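Local coordinates for protein probable arabinosyltransferase B (Mycobacterium tuberculosis H37Rv, PDB 7BVF) that polymerises arabinose into the arabinan of the cell-wall arabinogalactan as a membrane-embedded arabinosyltransferase that is bound here by ethambutol, at residues G914-Y922 with L932-P940. Residues are numbered along the deposited sequence; the frame is centred on the assembly and turned at random.
Sequences GRMVPDDLY and LRFARAKMP
The chi1 settings of Met916 and Arg933 bring both chains to the opposite segment, and bends at chi3 place only their ends. In Met916, CG stands anti to the carbonyl carbon (chi1 -51°) and the bend carries CE to 3.5 Å from Ala935 O and near Lys938 CB, the two chains crossing at a slant, while SD meets Met939 CE at 3.7 Å, the two methionine chains crossing at about a right angle. In Arg933, CG sits between the backbone N and the carbonyl carbon (chi1 46°), close to Asp919 O; the turn at chi3 then swings the guanidinium toward Leu921, whose CG lies over one face and whose CD1 comes 3.6 Å from NH2. That pairing is apolar cover of a charged group, whose NH1 makes a weak hydrogen bond to Trp1057 O.

Phe934 takes the middle. Met916 O approaches its edge near the ring plane, and Pro918 runs beside it, pointing the same way, with CB 3.6 Å from CE2. The next residue supplies the one hydrogen bond between the segments: Asp919 N donates to Arg933 O over 3.3 Å, 147° at the hydrogen, a long and moderately bent link. Beyond it, Asp920 CB packs against Leu932 CD2.

Residues 914-922, in the irregular loop after strand 901-903, pass antiparallel to strand 932-935, flanking this edge strand of a four-stranded antiparallel sheet without adding a regular strand. Met916 and Met939 both touch Tyr902, while Leu932, Arg933 and Phe934 also pack on adjoining strand 874-881.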
loop_
_atom_site.group_PDB
_atom_site.type_symbol
_atom_site.label_atom_id
_atom_site.label_comp_id
_atom_site.label_asym_id
_atom_site.label_seq_id
_atom_site.Cartn_x
_atom_site.Cartn_y
_atom_site.Cartn_z
ATOM N N GLY A 914 -35.339 29.810 -17.224
ATOM C CA GLY A 914 -34.140 29.531 -16.458
ATOM C C GLY A 914 -33.746 28.078 -16.577
ATOM O O GLY A 914 -34.329 27.324 -17.349
ATOM N N ARG A 915 -32.730 27.706 -15.800
ATOM C CA ARG A 915 -32.218 26.342 -15.739
ATOM C C ARG A 915 -31.643 26.120 -14.350
ATOM O O ARG A 915 -31.310 27.074 -13.645
ATOM C CB ARG A 915 -31.139 26.087 -16.799
ATOM C CG ARG A 915 -31.639 26.077 -18.225
ATOM C CD ARG A 915 -30.723 25.294 -19.142
ATOM N NE ARG A 915 -31.365 25.037 -20.428
ATOM C CZ ARG A 915 -30.929 24.157 -21.320
ATOM N NH1 ARG A 915 -29.840 23.443 -21.075
ATOM N NH2 ARG A 915 -31.582 23.994 -22.460
ATOM N N MET A 916 -31.517 24.852 -13.952
ATOM C CA MET A 916 -30.958 24.511 -12.655
ATOM C C MET A 916 -30.083 23.278 -12.799
ATOM O O MET A 916 -30.445 22.324 -13.483
ATOM C CB MET A 916 -32.055 24.241 -11.618
ATOM C CG MET A 916 -33.123 25.316 -11.513
ATOM S SD MET A 916 -34.194 25.079 -10.086
ATOM C CE MET A 916 -32.990 25.103 -8.763
ATOM N N VAL A 917 -28.937 23.292 -12.138
ATOM C CA VAL A 917 -27.993 22.178 -12.162
ATOM C C VAL A 917 -28.230 21.336 -10.916
ATOM O O VAL A 917 -28.294 21.889 -9.812
ATOM C CB VAL A 917 -26.534 22.667 -12.226
ATOM C CG1 VAL A 917 -25.576 21.496 -12.283
ATOM C CG2 VAL A 917 -26.348 23.557 -13.434
ATOM N N PRO A 918 -28.382 20.021 -11.044
ATOM C CA PRO A 918 -28.778 19.200 -9.895
ATOM C C PRO A 918 -27.694 19.124 -8.832
ATOM O O PRO A 918 -26.554 19.550 -9.014
ATOM C CB PRO A 918 -29.033 17.829 -10.523
ATOM C CG PRO A 918 -28.249 17.838 -11.778
ATOM C CD PRO A 918 -28.336 19.233 -12.282
ATOM N N ASP A 919 -28.085 18.563 -7.690
ATOM C CA ASP A 919 -27.185 18.255 -6.581
ATOM C C ASP A 919 -27.217 16.744 -6.384
ATOM O O ASP A 919 -28.017 16.230 -5.606
ATOM C CB ASP A 919 -27.602 18.968 -5.297
ATOM C CG ASP A 919 -27.413 20.463 -5.362
ATOM O OD1 ASP A 919 -26.377 20.911 -5.892
ATOM O OD2 ASP A 919 -28.298 21.194 -4.872
ATOM N N ASP A 920 -26.351 16.031 -7.088
ATOM C CA ASP A 920 -26.249 14.595 -6.897
ATOM C C ASP A 920 -25.069 14.259 -6.000
ATOM O O ASP A 920 -24.065 14.972 -5.966
ATOM C CB ASP A 920 -26.129 13.847 -8.228
ATOM C CG ASP A 920 -25.006 14.356 -9.105
ATOM O OD1 ASP A 920 -24.989 13.984 -10.295
ATOM O OD2 ASP A 920 -24.149 15.122 -8.628
ATOM N N LEU A 921 -25.205 13.161 -5.264
ATOM C CA LEU A 921 -24.168 12.709 -4.351
ATOM C C LEU A 921 -23.315 11.597 -4.930
ATOM O O LEU A 921 -22.120 11.527 -4.632
ATOM C CB LEU A 921 -24.793 12.223 -3.042
ATOM C CG LEU A 921 -25.965 13.038 -2.505
ATOM C CD1 LEU A 921 -26.450 12.442 -1.208
ATOM C CD2 LEU A 921 -25.580 14.487 -2.314
ATOM N N TYR A 922 -23.904 10.728 -5.743
ATOM C CA TYR A 922 -23.193 9.598 -6.335
ATOM C C TYR A 922 -22.718 9.945 -7.742
ATOM O O TYR A 922 -23.065 9.302 -8.727
ATOM C CB TYR A 922 -24.086 8.362 -6.327
ATOM C CG TYR A 922 -24.582 8.026 -4.945
ATOM C CD1 TYR A 922 -23.793 7.305 -4.066
ATOM C CD2 TYR A 922 -25.824 8.455 -4.507
ATOM C CE1 TYR A 922 -24.229 7.007 -2.799
ATOM C CE2 TYR A 922 -26.269 8.163 -3.238
ATOM C CZ TYR A 922 -25.466 7.437 -2.389
ATOM O OH TYR A 922 -25.899 7.135 -1.120
ATOM N N LEU A 932 -31.593 12.733 -8.051
ATOM C CA LEU A 932 -31.183 14.132 -8.152
ATOM C C LEU A 932 -32.201 15.042 -7.468
ATOM O O LEU A 932 -33.396 14.747 -7.435
ATOM C CB LEU A 932 -31.088 14.539 -9.619
ATOM C CG LEU A 932 -30.306 13.666 -10.596
ATOM C CD1 LEU A 932 -30.468 14.210 -11.999
ATOM C CD2 LEU A 932 -28.864 13.578 -10.225
ATOM N N ARG A 933 -31.733 16.189 -6.970
ATOM C CA ARG A 933 -32.584 17.089 -6.198
ATOM C C ARG A 933 -32.335 18.545 -6.562
ATOM O O ARG A 933 -31.187 18.978 -6.675
ATOM C CB ARG A 933 -32.365 16.902 -4.697
ATOM C CG ARG A 933 -30.920 16.828 -4.293
ATOM C CD ARG A 933 -30.774 16.174 -2.946
ATOM N NE ARG A 933 -30.564 14.739 -3.043
ATOM C CZ ARG A 933 -30.109 13.992 -2.046
ATOM N NH1 ARG A 933 -29.817 14.548 -0.883
ATOM N NH2 ARG A 933 -29.946 12.690 -2.209
ATOM N N PHE A 934 -33.423 19.299 -6.723
ATOM C CA PHE A 934 -33.386 20.712 -7.089
ATOM C C PHE A 934 -34.103 21.518 -6.015
ATOM O O PHE A 934 -35.294 21.306 -5.774
ATOM C CB PHE A 934 -34.047 20.956 -8.448
ATOM C CG PHE A 934 -33.512 20.097 -9.553
ATOM C CD1 PHE A 934 -34.041 18.847 -9.794
ATOM C CD2 PHE A 934 -32.491 20.545 -10.359
ATOM C CE1 PHE A 934 -33.550 18.061 -10.803
ATOM C CE2 PHE A 934 -32.001 19.761 -11.370
ATOM C CZ PHE A 934 -32.531 18.519 -11.591
ATOM N N ALA A 935 -33.388 22.449 -5.391
ATOM C CA ALA A 935 -33.959 23.240 -4.309
ATOM C C ALA A 935 -35.024 24.194 -4.835
ATOM O O ALA A 935 -34.793 24.929 -5.797
ATOM C CB ALA A 935 -32.862 24.022 -3.596
ATOM N N ARG A 936 -36.191 24.190 -4.189
ATOM C CA ARG A 936 -37.284 25.053 -4.619
ATOM C C ARG A 936 -37.012 26.517 -4.305
ATOM O O ARG A 936 -37.517 27.404 -5.000
ATOM C CB ARG A 936 -38.585 24.603 -3.958
ATOM C CG ARG A 936 -39.791 25.458 -4.273
ATOM C CD ARG A 936 -40.359 25.120 -5.629
ATOM N NE ARG A 936 -41.585 25.859 -5.908
ATOM C CZ ARG A 936 -42.798 25.441 -5.572
ATOM N NH1 ARG A 936 -42.950 24.287 -4.940
ATOM N NH2 ARG A 936 -43.859 26.175 -5.867
ATOM N N ALA A 937 -36.212 26.794 -3.277
ATOM C CA ALA A 937 -35.967 28.168 -2.854
ATOM C C ALA A 937 -35.074 28.941 -3.810
ATOM O O ALA A 937 -34.872 30.140 -3.595
ATOM C CB ALA A 937 -35.351 28.181 -1.455
ATOM N N LYS A 938 -34.535 28.305 -4.848
ATOM C CA LYS A 938 -33.691 29.007 -5.806
ATOM C C LYS A 938 -34.490 29.579 -6.968
ATOM O O LYS A 938 -34.216 30.699 -7.410
ATOM C CB LYS A 938 -32.600 28.075 -6.332
ATOM C CG LYS A 938 -31.434 27.899 -5.381
ATOM C CD LYS A 938 -30.215 27.364 -6.109
ATOM C CE LYS A 938 -28.992 27.347 -5.213
ATOM N NZ LYS A 938 -27.773 26.922 -5.953
ATOM N N MET A 939 -35.468 28.838 -7.475
ATOM C CA MET A 939 -36.319 29.367 -8.524
ATOM C C MET A 939 -37.262 30.422 -7.945
ATOM O O MET A 939 -37.547 30.412 -6.745
ATOM C CB MET A 939 -37.109 28.245 -9.188
ATOM C CG MET A 939 -38.224 27.666 -8.355
ATOM S SD MET A 939 -38.984 26.241 -9.156
ATOM C CE MET A 939 -37.701 25.012 -8.943
ATOM N N PRO A 940 -37.742 31.359 -8.775
ATOM C CA PRO A 940 -38.543 32.476 -8.252
ATOM C C PRO A 940 -39.804 32.055 -7.514
ATOM O O PRO A 940 -40.170 30.877 -7.501
ATOM C CB PRO A 940 -38.888 33.271 -9.517
ATOM C CG PRO A 940 -37.769 32.990 -10.437
ATOM C CD PRO A 940 -37.390 31.560 -10.189
#